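Local coordinates for protein MdcA (PDB 5VIT) that probably acts as the transferase subunit of malonate decarboxylase, exchanging the acetyl group on the acyl carrier protein for malonate, at residues 366-371 with 451-456; 154-159 with 198-203; 51-56 with 79-84; 252-257 with 351-356. All blocks are in the same frame, centred on the assembly; numbering follows the deposited sequence.

Contact 1 (366-371 with 451-456); sequences GHSSTV and PVMIYG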
loop_
_atom_site.group_PDB
_atom_site.type_symbol
_atom_site.label_atom_id
_atom_site.label_comp_id
_atom_site.label_asym_id
_atom_site.label_seq_id
_atom_site.Cartn_x
_atom_site.Cartn_y
_atom_site.Cartn_z
ATOM N N GLY A 366 -15.842 5.589 -5.579
ATOM C CA GLY A 366 -15.459 4.441 -6.372
ATOM C C GLY A 366 -16.319 4.197 -7.598
ATOM O O GLY A 366 -16.067 3.255 -8.338
ATOM N N HIS A 367 -17.351 5.009 -7.818
ATOM C CA HIS A 367 -18.176 4.787 -8.992
ATOM C C HIS A 367 -17.296 5.042 -10.216
ATOM O O HIS A 367 -16.509 5.988 -10.257
ATOM C CB HIS A 367 -19.418 5.683 -8.990
ATOM C CG HIS A 367 -20.284 5.523 -7.777
ATOM N ND1 HIS A 367 -20.755 4.297 -7.349
ATOM C CD2 HIS A 367 -20.767 6.437 -6.899
ATOM C CE1 HIS A 367 -21.483 4.462 -6.258
ATOM N NE2 HIS A 367 -21.503 5.751 -5.961
ATOM N N SER A 368 -17.411 4.173 -11.203
ATOM C CA SER A 368 -16.494 4.191 -12.329
ATOM C C SER A 368 -17.254 4.309 -13.641
ATOM O O SER A 368 -18.305 3.690 -13.808
ATOM C CB SER A 368 -15.644 2.917 -12.304
ATOM O OG SER A 368 -15.014 2.683 -13.540
ATOM N N SER A 369 -16.735 5.083 -14.587
ATOM C CA SER A 369 -17.408 5.197 -15.882
ATOM C C SER A 369 -16.474 5.539 -17.045
ATOM O O SER A 369 -15.424 6.156 -16.851
ATOM C CB SER A 369 -18.514 6.249 -15.780
ATOM O OG SER A 369 -19.219 6.336 -17.002
ATOM N N THR A 370 -16.868 5.155 -18.257
ATOM C CA THR A 370 -16.172 5.590 -19.473
ATOM C C THR A 370 -16.966 6.694 -20.181
ATOM O O THR A 370 -16.497 7.282 -21.157
ATOM C CB THR A 370 -15.940 4.429 -20.482
ATOM O OG1 THR A 370 -17.175 3.741 -20.714
ATOM C CG2 THR A 370 -14.881 3.446 -19.966
ATOM N N VAL A 371 -18.172 6.966 -19.692
ATOM C CA VAL A 371 -19.005 8.020 -20.272
ATOM C C VAL A 371 -18.523 9.389 -19.840
ATOM O O VAL A 371 -18.655 9.760 -18.673
ATOM C CB VAL A 371 -20.482 7.888 -19.865
ATOM C CG1 VAL A 371 -21.250 9.148 -20.275
ATOM C CG2 VAL A 371 -21.090 6.633 -20.473
ATOM N N PRO A 451 -25.196 6.866 -16.261
ATOM C CA PRO A 451 -24.592 5.680 -16.868
ATOM C C PRO A 451 -23.250 5.367 -16.192
ATOM O O PRO A 451 -22.199 5.842 -16.626
ATOM C CB PRO A 451 -24.414 6.091 -18.329
ATOM C CG PRO A 451 -24.284 7.598 -18.283
ATOM C CD PRO A 451 -25.156 8.042 -17.153
ATOM N N VAL A 452 -23.322 4.609 -15.104
ATOM C CA VAL A 452 -22.170 4.116 -14.368
ATOM C C VAL A 452 -21.765 2.739 -14.891
ATOM O O VAL A 452 -22.602 1.838 -15.008
ATOM C CB VAL A 452 -22.484 4.019 -12.855
ATOM C CG1 VAL A 452 -21.394 3.244 -12.111
ATOM C CG2 VAL A 452 -22.662 5.391 -12.262
ATOM N N MET A 453 -20.485 2.576 -15.197
ATOM C CA MET A 453 -19.975 1.299 -15.678
ATOM C C MET A 453 -19.908 0.267 -14.550
ATOM O O MET A 453 -20.453 -0.830 -14.644
ATOM C CB MET A 453 -18.592 1.485 -16.307
ATOM C CG MET A 453 -17.995 0.219 -16.875
ATOM S SD MET A 453 -16.406 0.522 -17.674
ATOM C CE MET A 453 -15.343 0.719 -16.228
ATOM N N ILE A 454 -19.222 0.630 -13.481
ATOM C CA ILE A 454 -19.090 -0.242 -12.333
ATOM C C ILE A 454 -19.308 0.617 -11.097
ATOM O O ILE A 454 -18.678 1.683 -10.966
ATOM C CB ILE A 454 -17.705 -0.933 -12.307
ATOM C CG1 ILE A 454 -17.599 -1.970 -13.442
ATOM C CG2 ILE A 454 -17.443 -1.562 -10.965
ATOM C CD1 ILE A 454 -16.149 -2.390 -13.758
ATOM N N TYR A 455 -20.210 0.191 -10.213
ATOM C CA TYR A 455 -20.503 0.970 -9.001
ATOM C C TYR A 455 -19.459 0.748 -7.913
ATOM O O TYR A 455 -18.922 -0.357 -7.753
ATOM C CB TYR A 455 -21.907 0.642 -8.467
ATOM C CG TYR A 455 -23.018 1.213 -9.337
ATOM C CD1 TYR A 455 -23.510 0.501 -10.433
ATOM C CD2 TYR A 455 -23.554 2.478 -9.081
ATOM C CE1 TYR A 455 -24.518 1.028 -11.241
ATOM C CE2 TYR A 455 -24.552 3.016 -9.881
ATOM C CZ TYR A 455 -25.034 2.281 -10.962
ATOM O OH TYR A 455 -26.024 2.810 -11.767
ATOM N N GLY A 456 -19.177 1.814 -7.172
ATOM C CA GLY A 456 -18.167 1.781 -6.137
ATOM C C GLY A 456 -18.346 0.710 -5.074
ATOM O O GLY A 456 -17.373 0.279 -4.468
#
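Ser368 meets Met453 and Ile454 together where 366-371 and 451-456 run antiparallel. Ser368 N donates to Ile454 O (2.8 Å). Ser368 O takes two amides in return: Met453 N at 2.8 Å, in the carbonyl plane, and Ile454 N at 3.2 Å, tilted from it. Two successive residues facing one make a classic beta bulge. Followed outward, the Met453 side chain starts with CB against Ser368 O (3.3 Å) and beside Ser369 CA. CG is anti to the backbone N (chi1 -178°), and the extended chain slants across toward Thr370 until SD touches its CG2 (4.0 Å). The bend at chi3 (76°) then turns the methyl back, placing CE 3.3 Å from Ser368 OG, a hydroxyl already bonded to Thr359 and Gln419. At one end of the pairing Gly456 N gives His367 ND1 a nearly straight bond (2.9 Å, 171°), though it comes in tilted from the imidazole plane, while Tyr455 CA lies at the ring's edge. At the other, Ser369 OG donates to Pro451 O (3.0 Å) and accepts from Val371 N in an ST turn, so this hydroxyl both closes a turn and ties down the partner chain. Beyond it the Val371 methyls straddle Pro451 CG. Strand 361-363 continues the pairing through backbone bonds of Gln361 with Ser369. Helix 437-445 lies against Val371 and Pro451, and strand 416-420 and helix 382-385 pack on Met453 and Ile454.

Contact 2 (154-159 with 198-203); sequences GFVADR and RDLPRV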
loop_
_atom_site.group_PDB
_atom_site.type_symbol
_atom_site.label_atom_id
_atom_site.label_comp_id
_atom_site.label_asym_id
_atom_site.label_seq_id
_atom_site.Cartn_x
_atom_site.Cartn_y
_atom_site.Cartn_z
ATOM N N GLY A 154 -21.127 -15.045 -41.336
ATOM C CA GLY A 154 -20.390 -16.289 -41.176
ATOM C C GLY A 154 -19.273 -16.398 -42.204
ATOM O O GLY A 154 -19.210 -15.597 -43.142
ATOM N N PHE A 155 -18.384 -17.375 -42.033
ATOM C CA PHE A 155 -17.371 -17.651 -43.050
ATOM C C PHE A 155 -17.945 -18.439 -44.243
ATOM O O PHE A 155 -17.783 -18.042 -45.394
ATOM C CB PHE A 155 -16.196 -18.418 -42.452
ATOM C CG PHE A 155 -15.207 -17.551 -41.729
ATOM C CD1 PHE A 155 -15.126 -17.576 -40.337
ATOM C CD2 PHE A 155 -14.341 -16.720 -42.438
ATOM C CE1 PHE A 155 -14.205 -16.784 -39.651
ATOM C CE2 PHE A 155 -13.416 -15.920 -41.762
ATOM C CZ PHE A 155 -13.354 -15.958 -40.362
ATOM N N VAL A 156 -18.619 -19.552 -43.964
ATOM C CA VAL A 156 -19.069 -20.455 -45.014
ATOM C C VAL A 156 -20.503 -20.917 -44.789
ATOM O O VAL A 156 -20.880 -21.235 -43.662
ATOM C CB VAL A 156 -18.163 -21.714 -45.106
ATOM C CG1 VAL A 156 -18.535 -22.564 -46.314
ATOM C CG2 VAL A 156 -16.684 -21.328 -45.170
ATOM N N ALA A 157 -21.294 -20.968 -45.861
ATOM C CA ALA A 157 -22.605 -21.626 -45.838
ATOM C C ALA A 157 -22.728 -22.678 -46.940
ATOM O O ALA A 157 -22.064 -22.586 -47.974
ATOM C CB ALA A 157 -23.712 -20.607 -45.971
ATOM N N ASP A 158 -23.557 -23.693 -46.721
ATOM C CA ASP A 158 -23.969 -24.547 -47.832
ATOM C C ASP A 158 -25.299 -24.012 -48.399
ATOM O O ASP A 158 -25.881 -23.059 -47.854
ATOM C CB ASP A 158 -24.073 -26.024 -47.407
ATOM C CG ASP A 158 -25.141 -26.272 -46.344
ATOM O OD1 ASP A 158 -26.042 -25.417 -46.170
ATOM O OD2 ASP A 158 -25.078 -27.339 -45.687
ATOM N N ARG A 159 -25.780 -24.620 -49.478
ATOM C CA ARG A 159 -26.949 -24.100 -50.188
ATOM C C ARG A 159 -28.215 -24.156 -49.328
ATOM O O ARG A 159 -29.162 -23.416 -49.583
ATOM C CB ARG A 159 -27.179 -24.870 -51.503
ATOM C CG ARG A 159 -25.943 -25.073 -52.376
ATOM C CD ARG A 159 -25.524 -23.793 -53.084
ATOM N NE ARG A 159 -26.584 -23.241 -53.926
ATOM C CZ ARG A 159 -26.499 -22.074 -54.569
ATOM N NH1 ARG A 159 -25.399 -21.330 -54.468
ATOM N NH2 ARG A 159 -27.518 -21.645 -55.307
ATOM N N ARG A 198 -20.565 -31.127 -47.687
ATOM C CA ARG A 198 -19.490 -31.758 -46.927
ATOM C C ARG A 198 -18.278 -30.847 -46.773
ATOM O O ARG A 198 -17.451 -31.057 -45.885
ATOM C CB ARG A 198 -19.068 -33.071 -47.588
ATOM C CG ARG A 198 -20.115 -34.173 -47.506
ATOM C CD ARG A 198 -19.635 -35.466 -48.173
ATOM N NE ARG A 198 -19.452 -35.321 -49.618
ATOM C CZ ARG A 198 -18.271 -35.179 -50.218
ATOM N NH1 ARG A 198 -17.153 -35.161 -49.499
ATOM N NH2 ARG A 198 -18.209 -35.052 -51.536
ATOM N N ASP A 199 -18.170 -29.835 -47.629
ATOM C CA ASP A 199 -17.038 -28.909 -47.571
ATOM C C ASP A 199 -17.203 -27.840 -46.483
ATOM O O ASP A 199 -16.307 -27.011 -46.270
ATOM C CB ASP A 199 -16.821 -28.233 -48.927
ATOM C CG ASP A 199 -16.378 -29.212 -50.006
ATOM O OD1 ASP A 199 -15.866 -30.301 -49.661
ATOM O OD2 ASP A 199 -16.536 -28.883 -51.198
ATOM N N LEU A 200 -18.350 -27.858 -45.809
ATOM C CA LEU A 200 -18.567 -27.019 -44.639
ATOM C C LEU A 200 -17.723 -27.556 -43.495
ATOM O O LEU A 200 -17.907 -28.697 -43.079
ATOM C CB LEU A 200 -20.043 -26.996 -44.252
ATOM C CG LEU A 200 -20.449 -25.734 -43.501
ATOM C CD1 LEU A 200 -20.662 -24.624 -44.489
ATOM C CD2 LEU A 200 -21.704 -25.973 -42.662
ATOM N N PRO A 201 -16.780 -26.744 -42.989
ATOM C CA PRO A 201 -15.817 -27.284 -42.025
ATOM C C PRO A 201 -16.479 -27.698 -40.707
ATOM O O PRO A 201 -16.023 -28.649 -40.078
ATOM C CB PRO A 201 -14.813 -26.134 -41.827
ATOM C CG PRO A 201 -15.410 -24.951 -42.427
ATOM C CD PRO A 201 -16.475 -25.359 -43.389
ATOM N N ARG A 202 -17.562 -27.025 -40.330
ATOM C CA ARG A 202 -18.326 -27.374 -39.134
ATOM C C ARG A 202 -19.668 -26.658 -39.227
ATOM O O ARG A 202 -19.784 -25.643 -39.922
ATOM C CB ARG A 202 -17.550 -26.973 -37.867
ATOM C CG ARG A 202 -18.308 -27.010 -36.553
ATOM C CD ARG A 202 -17.935 -25.811 -35.657
ATOM N NE ARG A 202 -16.501 -25.733 -35.440
ATOM C CZ ARG A 202 -15.844 -24.688 -34.927
ATOM N NH1 ARG A 202 -16.476 -23.586 -34.538
ATOM N NH2 ARG A 202 -14.528 -24.759 -34.803
ATOM N N VAL A 203 -20.695 -27.183 -38.570
ATOM C CA VAL A 203 -21.921 -26.410 -38.449
ATOM C C VAL A 203 -21.927 -25.667 -37.105
ATOM O O VAL A 203 -21.761 -26.278 -36.044
ATOM C CB VAL A 203 -23.176 -27.297 -38.583
ATOM C CG1 VAL A 203 -24.434 -26.440 -38.441
ATOM C CG2 VAL A 203 -23.173 -28.027 -39.931
#
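Asp158, whose backbone N touches Leu200 CD1 at 3.8 Å, has its carboxylate gripped by the turn that follows it: Asn162 ND2 bonds to OD2, and Glu160 N and Gly161 N give weak bonds to OD1. No hydrogen bond passes between 154-159 and 198-203, and the contact itself is apolar. Leu200 supplies its centre. CG is roughly anti to the backbone N (chi1 -154°), and from there the CD1 methyl reaches the strand, 3.5 Å from Val156 CG1, tighter than usual for two carbons. The same methyl lies 3.5 Å from Val156 O and 3.8 Å from Ala157 C, so it rests on peptide atoms as well as on a side chain. The two side chains slide past each other in opposite directions. Strand 156-158 is the middle one of a small three-stranded mixed sheet, antiparallel to 163-164 and parallel to 192-194. The chain enters it by a corner at Phe155, and Phe155 and Val156 form a classic beta bulge opposite Tyr164. Pro201 CD approaches Val156 CB more loosely, at 4.4 Å. Its ring also rests on Tyr164, while Val194 and Arg192 of strand 192-194 pack against Val156.

Contact 3 (51-56 with 79-84); sequences DRVVLE and HDLHMI
Arg52 and His82 lie side by side on one face of the sheet, pointing the same way, with guanidinium and imidazole planes almost perpendicular (84°). Arg52 CG, beside its own backbone N, lies 3.8 Å from His82 ND1, and the extended chain beyond it carries NE on to water 1; ND1 in turn sits near the plane of the guanidinium, at its edge. The water spans the two, accepting from Arg52 NE (3.3 Å) and bonded to His82 ND1 (2.8 Å) in the imidazole plane. The far ends are held too: His82 NE2 pairs with Asp106 and Arg52 NH1 with the carbonyl of Ile146, which should limit rotation of both groups. Further along this face the Val54 and Ile84 side chains cross obliquely, CG2 of the first 3.9 Å from CB of the second, and Ile84 CD1 reaches back to Arg52 CB. On the other face Val53 and Met83 also run alongside each other. Met83 is bent at chi2 (-59°) and chi3 (94°), and this curls CE onto Val53 CB at 3.3 Å, a tight fit. Leu81 CD1, from the neighbouring strand on this same face, meets Val53 CG2, and Leu96 and Phe97 of helix 91-98 pack on Met83. Beneath the side chains the backbones alternate donors and acceptors: His82 N to Asp51 O (2.7 Å), Val53 N to His82 O (2.7 Å), Ile84 N to Val53 O (3.0 Å), then a weak bond from Leu55 N to Ile84 O. This parallel ladder joins two strands of a beta-alpha-beta unit, with helix 64-70 between, in an eight-stranded parallel sheet consistent with a Rossmann-like domain.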
loop_
_atom_site.group_PDB
_atom_site.type_symbol
_atom_site.label_atom_id
_atom_site.label_comp_id
_atom_site.label_asym_id
_atom_site.label_seq_id
_atom_site.Cartn_x
_atom_site.Cartn_y
_atom_site.Cartn_z
ATOM N N ASP A 51 -39.467 -2.360 -37.382
ATOM C CA ASP A 51 -38.845 -3.619 -37.014
ATOM C C ASP A 51 -37.721 -3.455 -35.995
ATOM O O ASP A 51 -36.954 -2.473 -36.029
ATOM C CB ASP A 51 -38.299 -4.322 -38.256
ATOM C CG ASP A 51 -39.274 -5.326 -38.831
ATOM O OD1 ASP A 51 -40.417 -5.391 -38.318
ATOM O OD2 ASP A 51 -38.902 -6.046 -39.794
ATOM N N ARG A 52 -37.653 -4.422 -35.081
ATOM C CA ARG A 52 -36.495 -4.601 -34.222
ATOM C C ARG A 52 -35.468 -5.401 -35.002
ATOM O O ARG A 52 -35.697 -6.562 -35.352
ATOM C CB ARG A 52 -36.869 -5.315 -32.922
ATOM C CG ARG A 52 -37.705 -4.482 -31.977
ATOM C CD ARG A 52 -38.238 -5.343 -30.844
ATOM N NE ARG A 52 -39.048 -4.569 -29.906
ATOM C CZ ARG A 52 -39.886 -5.110 -29.027
ATOM N NH1 ARG A 52 -40.035 -6.430 -28.978
ATOM N NH2 ARG A 52 -40.586 -4.331 -28.206
ATOM N N VAL A 53 -34.337 -4.777 -35.299
ATOM C CA VAL A 53 -33.355 -5.437 -36.157
ATOM C C VAL A 53 -32.032 -5.624 -35.443
ATOM O O VAL A 53 -31.372 -4.661 -35.068
ATOM C CB VAL A 53 -33.105 -4.650 -37.462
ATOM C CG1 VAL A 53 -32.068 -5.348 -38.307
ATOM C CG2 VAL A 53 -34.410 -4.442 -38.235
ATOM N N VAL A 54 -31.665 -6.880 -35.251
ATOM C CA VAL A 54 -30.371 -7.219 -34.708
ATOM C C VAL A 54 -29.364 -7.178 -35.855
ATOM O O VAL A 54 -29.593 -7.776 -36.898
ATOM C CB VAL A 54 -30.403 -8.594 -34.038
ATOM C CG1 VAL A 54 -29.006 -9.093 -33.792
ATOM C CG2 VAL A 54 -31.177 -8.512 -32.731
ATOM N N LEU A 55 -28.269 -6.445 -35.662
ATOM C CA LEU A 55 -27.270 -6.214 -36.715
ATOM C C LEU A 55 -25.867 -6.384 -36.156
ATOM O O LEU A 55 -25.464 -5.662 -35.237
ATOM C CB LEU A 55 -27.415 -4.809 -37.315
ATOM C CG LEU A 55 -26.282 -4.354 -38.245
ATOM C CD1 LEU A 55 -26.013 -5.394 -39.377
ATOM C CD2 LEU A 55 -26.569 -2.961 -38.812
ATOM N N GLU A 56 -25.117 -7.318 -36.723
ATOM C CA GLU A 56 -23.852 -7.668 -36.117
ATOM C C GLU A 56 -22.835 -6.590 -36.343
ATOM O O GLU A 56 -22.232 -6.431 -37.422
ATOM C CB GLU A 56 -23.346 -9.014 -36.600
ATOM C CG GLU A 56 -23.899 -10.109 -35.713
ATOM C CD GLU A 56 -23.339 -11.470 -36.015
ATOM O OE1 GLU A 56 -22.661 -11.632 -37.054
ATOM O OE2 GLU A 56 -23.600 -12.379 -35.212
ATOM N N HIS A 79 -37.975 2.858 -42.340
ATOM C CA HIS A 79 -37.735 3.971 -41.439
ATOM C C HIS A 79 -38.156 3.506 -40.059
ATOM O O HIS A 79 -38.839 2.481 -39.924
ATOM C CB HIS A 79 -38.525 5.202 -41.872
ATOM C CG HIS A 79 -39.969 4.906 -42.124
ATOM N ND1 HIS A 79 -40.909 4.893 -41.118
ATOM C CD2 HIS A 79 -40.619 4.554 -43.256
ATOM C CE1 HIS A 79 -42.088 4.573 -41.626
ATOM N NE2 HIS A 79 -41.937 4.357 -42.920
ATOM N N ASP A 80 -37.726 4.234 -39.037
ATOM C CA ASP A 80 -38.168 3.942 -37.679
ATOM C C ASP A 80 -37.764 2.536 -37.215
ATOM O O ASP A 80 -38.436 1.917 -36.392
ATOM C CB ASP A 80 -39.687 4.132 -37.584
ATOM C CG ASP A 80 -40.099 5.582 -37.768
ATOM O OD1 ASP A 80 -40.495 5.979 -38.893
ATOM O OD2 ASP A 80 -39.996 6.334 -36.776
ATOM N N LEU A 81 -36.654 2.039 -37.748
ATOM C CA LEU A 81 -36.115 0.756 -37.327
ATOM C C LEU A 81 -35.534 0.833 -35.913
ATOM O O LEU A 81 -34.880 1.813 -35.532
ATOM C CB LEU A 81 -35.052 0.284 -38.314
ATOM C CG LEU A 81 -35.505 -0.212 -39.687
ATOM C CD1 LEU A 81 -34.396 -1.012 -40.368
ATOM C CD2 LEU A 81 -36.786 -1.036 -39.565
ATOM N N HIS A 82 -35.805 -0.197 -35.125
ATOM C CA HIS A 82 -35.257 -0.297 -33.776
ATOM C C HIS A 82 -34.014 -1.191 -33.844
ATOM O O HIS A 82 -34.134 -2.403 -34.004
ATOM C CB HIS A 82 -36.315 -0.854 -32.814
ATOM C CG HIS A 82 -35.874 -0.933 -31.385
ATOM N ND1 HIS A 82 -36.751 -1.208 -30.357
ATOM C CD2 HIS A 82 -34.657 -0.779 -30.809
ATOM C CE1 HIS A 82 -36.096 -1.215 -29.210
ATOM N NE2 HIS A 82 -34.824 -0.956 -29.455
ATOM N N MET A 83 -32.832 -0.574 -33.759
ATOM C CA MET A 83 -31.569 -1.289 -33.893
ATOM C C MET A 83 -31.113 -1.862 -32.556
ATOM O O MET A 83 -31.064 -1.159 -31.543
ATOM C CB MET A 83 -30.465 -0.380 -34.464
ATOM C CG MET A 83 -30.658 0.079 -35.927
ATOM S SD MET A 83 -30.779 -1.237 -37.182
ATOM C CE MET A 83 -32.517 -1.380 -37.211
ATOM N N ILE A 84 -30.785 -3.149 -32.577
ATOM C CA ILE A 84 -30.206 -3.829 -31.431
ATOM C C ILE A 84 -28.809 -4.322 -31.800
ATOM O O ILE A 84 -28.647 -5.287 -32.567
ATOM C CB ILE A 84 -31.068 -5.009 -30.970
ATOM C CG1 ILE A 84 -32.484 -4.518 -30.621
ATOM C CG2 ILE A 84 -30.368 -5.724 -29.808
ATOM C CD1 ILE A 84 -33.531 -5.644 -30.526
HETATM O O HOH W 1 -39.509 -1.363 -30.475
#

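Contact 4 (252-257 with 351-356); sequences HNVQSL and AVDLFI
Asn253 meets Asp353 through water 2, which donates to Asn253 O (2.9 Å) and to Asp353 OD2 (2.6 Å). With positive phi, Asn253 is the C-prime residue of the Schellman motif that closes helix 235-250. Val254 follows, its CG1 passing Asp353 CB and its CG2 meeting Leu354 CD1 at 4.0 Å, the two side chains at about a right angle. Gln255 N gives the shortest direct bond, 2.7 Å to Asp353 OD2, nearly along the C-O axis of that oxygen, while the bent Gln255 side chain goes off to Lys284 O and Arg287. Ser256 N adds a weak bond to the same OD2. The Ser256 hydroxyl stands between backbone N and carbonyl carbon (chi1 63°), where OG accepts from Asp353 N (3.0 Å). Water 3 links this OG to Asp353 OD1, donating to the carboxylate at 2.6 Å. Leu257 ends the run on the apolar side, with CB against Leu354 CD2 (3.9 Å) and its backbone against the Val352 methyls, as strands 256-259 and 354-357 come together. The donors to this buried carboxylate across the contact are thus neutral amides and waters, which would probably help to stabilise its ionised form.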
loop_
_atom_site.group_PDB
_atom_site.type_symbol
_atom_site.label_atom_id
_atom_site.label_comp_id
_atom_site.label_asym_id
_atom_site.label_seq_id
_atom_site.Cartn_x
_atom_site.Cartn_y
_atom_site.Cartn_z
ATOM N N HIS A 252 -4.405 -13.132 -2.895
ATOM C CA HIS A 252 -5.695 -13.772 -2.713
ATOM C C HIS A 252 -5.740 -15.134 -3.394
ATOM O O HIS A 252 -6.792 -15.755 -3.468
ATOM C CB HIS A 252 -6.824 -12.855 -3.238
ATOM C CG HIS A 252 -6.878 -11.521 -2.557
ATOM N ND1 HIS A 252 -7.036 -11.391 -1.196
ATOM C CD2 HIS A 252 -6.785 -10.261 -3.050
ATOM C CE1 HIS A 252 -7.037 -10.108 -0.873
ATOM N NE2 HIS A 252 -6.882 -9.400 -1.981
ATOM N N ASN A 253 -4.595 -15.591 -3.891
ATOM C CA ASN A 253 -4.494 -16.906 -4.521
ATOM C C ASN A 253 -5.503 -17.051 -5.665
ATOM O O ASN A 253 -6.357 -17.948 -5.666
ATOM C CB ASN A 253 -4.687 -18.028 -3.486
ATOM C CG ASN A 253 -4.306 -19.404 -4.030
ATOM O OD1 ASN A 253 -3.415 -19.527 -4.875
ATOM N ND2 ASN A 253 -4.978 -20.443 -3.545
ATOM N N VAL A 254 -5.391 -16.160 -6.641
ATOM C CA VAL A 254 -6.331 -16.119 -7.741
ATOM C C VAL A 254 -6.030 -17.192 -8.791
ATOM O O VAL A 254 -4.959 -17.190 -9.392
ATOM C CB VAL A 254 -6.312 -14.737 -8.407
ATOM C CG1 VAL A 254 -7.125 -14.744 -9.708
ATOM C CG2 VAL A 254 -6.804 -13.672 -7.427
ATOM N N GLN A 255 -6.990 -18.084 -9.025
ATOM C CA GLN A 255 -6.815 -19.180 -9.982
ATOM C C GLN A 255 -7.412 -18.906 -11.363
ATOM O O GLN A 255 -6.963 -19.483 -12.363
ATOM C CB GLN A 255 -7.443 -20.464 -9.428
ATOM C CG GLN A 255 -6.914 -20.870 -8.075
ATOM C CD GLN A 255 -5.418 -21.073 -8.118
ATOM O OE1 GLN A 255 -4.924 -22.005 -8.759
ATOM N NE2 GLN A 255 -4.680 -20.186 -7.456
ATOM N N SER A 256 -8.442 -18.064 -11.418
ATOM C CA SER A 256 -9.163 -17.813 -12.673
ATOM C C SER A 256 -9.617 -16.362 -12.765
ATOM O O SER A 256 -9.885 -15.718 -11.743
ATOM C CB SER A 256 -10.375 -18.744 -12.810
ATOM O OG SER A 256 -11.324 -18.513 -11.781
ATOM N N LEU A 257 -9.735 -15.854 -13.986
ATOM C CA LEU A 257 -9.930 -14.411 -14.151
ATOM C C LEU A 257 -10.305 -13.989 -15.557
ATOM O O LEU A 257 -10.200 -14.757 -16.511
ATOM C CB LEU A 257 -8.660 -13.650 -13.743
ATOM C CG LEU A 257 -7.390 -13.693 -14.626
ATOM C CD1 LEU A 257 -6.326 -12.744 -14.059
ATOM C CD2 LEU A 257 -6.782 -15.101 -14.770
ATOM N N ALA A 351 -18.076 -18.058 -12.861
ATOM C CA ALA A 351 -17.122 -19.167 -12.728
ATOM C C ALA A 351 -15.669 -18.708 -12.541
ATOM O O ALA A 351 -14.742 -19.519 -12.520
ATOM C CB ALA A 351 -17.228 -20.069 -13.947
ATOM N N VAL A 352 -15.470 -17.409 -12.380
ATOM C CA VAL A 352 -14.121 -16.860 -12.349
ATOM C C VAL A 352 -13.863 -16.040 -11.064
ATOM O O VAL A 352 -14.776 -15.400 -10.565
ATOM C CB VAL A 352 -13.930 -16.064 -13.672
ATOM C CG1 VAL A 352 -13.469 -14.633 -13.469
ATOM C CG2 VAL A 352 -13.083 -16.880 -14.650
ATOM N N ASP A 353 -12.648 -16.124 -10.496
ATOM C CA ASP A 353 -12.321 -15.455 -9.218
ATOM C C ASP A 353 -12.352 -13.926 -9.286
ATOM O O ASP A 353 -12.597 -13.243 -8.278
ATOM C CB ASP A 353 -10.904 -15.817 -8.710
ATOM C CG ASP A 353 -10.736 -17.275 -8.335
ATOM O OD1 ASP A 353 -11.745 -17.959 -8.183
ATOM O OD2 ASP A 353 -9.577 -17.742 -8.203
ATOM N N LEU A 354 -12.006 -13.379 -10.444
ATOM C CA LEU A 354 -11.624 -11.974 -10.470
ATOM C C LEU A 354 -11.869 -11.304 -11.826
ATOM O O LEU A 354 -11.696 -11.915 -12.881
ATOM C CB LEU A 354 -10.146 -11.840 -10.057
ATOM C CG LEU A 354 -9.374 -10.523 -10.261
ATOM C CD1 LEU A 354 -8.164 -10.480 -9.316
ATOM C CD2 LEU A 354 -8.908 -10.297 -11.709
ATOM N N PHE A 355 -12.272 -10.037 -11.775
ATOM C CA PHE A 355 -12.238 -9.172 -12.944
ATOM C C PHE A 355 -11.291 -8.041 -12.659
ATOM O O PHE A 355 -11.254 -7.520 -11.548
ATOM C CB PHE A 355 -13.620 -8.608 -13.284
ATOM C CG PHE A 355 -13.582 -7.452 -14.253
ATOM C CD1 PHE A 355 -13.434 -7.670 -15.607
ATOM C CD2 PHE A 355 -13.705 -6.155 -13.802
ATOM C CE1 PHE A 355 -13.412 -6.603 -16.508
ATOM C CE2 PHE A 355 -13.675 -5.082 -14.681
ATOM C CZ PHE A 355 -13.526 -5.314 -16.046
ATOM N N ILE A 356 -10.524 -7.644 -13.664
ATOM C CA ILE A 356 -9.680 -6.465 -13.509
ATOM C C ILE A 356 -9.728 -5.666 -14.797
ATOM O O ILE A 356 -9.534 -6.209 -15.873
ATOM C CB ILE A 356 -8.220 -6.837 -13.126
ATOM C CG1 ILE A 356 -7.360 -5.576 -12.969
ATOM C CG2 ILE A 356 -7.611 -7.806 -14.137
ATOM C CD1 ILE A 356 -6.025 -5.819 -12.238
HETATM O O HOH W 2 -9.106 -18.966 -5.923
HETATM O O HOH W 3 -11.014 -20.147 -9.459
#

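In the fold
Contacts 2 and 3 belong to one part of the chain and contacts 1 and 4 to another. Contact 3 lies inside the large parallel sheet. Strand 149-154, next to 52-55 there, runs on into contact 2, whose nearest atoms come within about 6 Å of contact 3. Contacts 1 and 4 meet directly, Ile454 CD1 lying 3.8 Å from Phe355 CE2, and both adjoin strand 416-420. All four are largely buried, but contact 2 lies farthest from the chain's centre and has exposed residues beside it. Chemistry differs accordingly: a regular ladder in contact 3, a bulged pairing in contact 1, a buried carboxylate held by backbone amides and waters in contact 4, and methyl packing in contact 2.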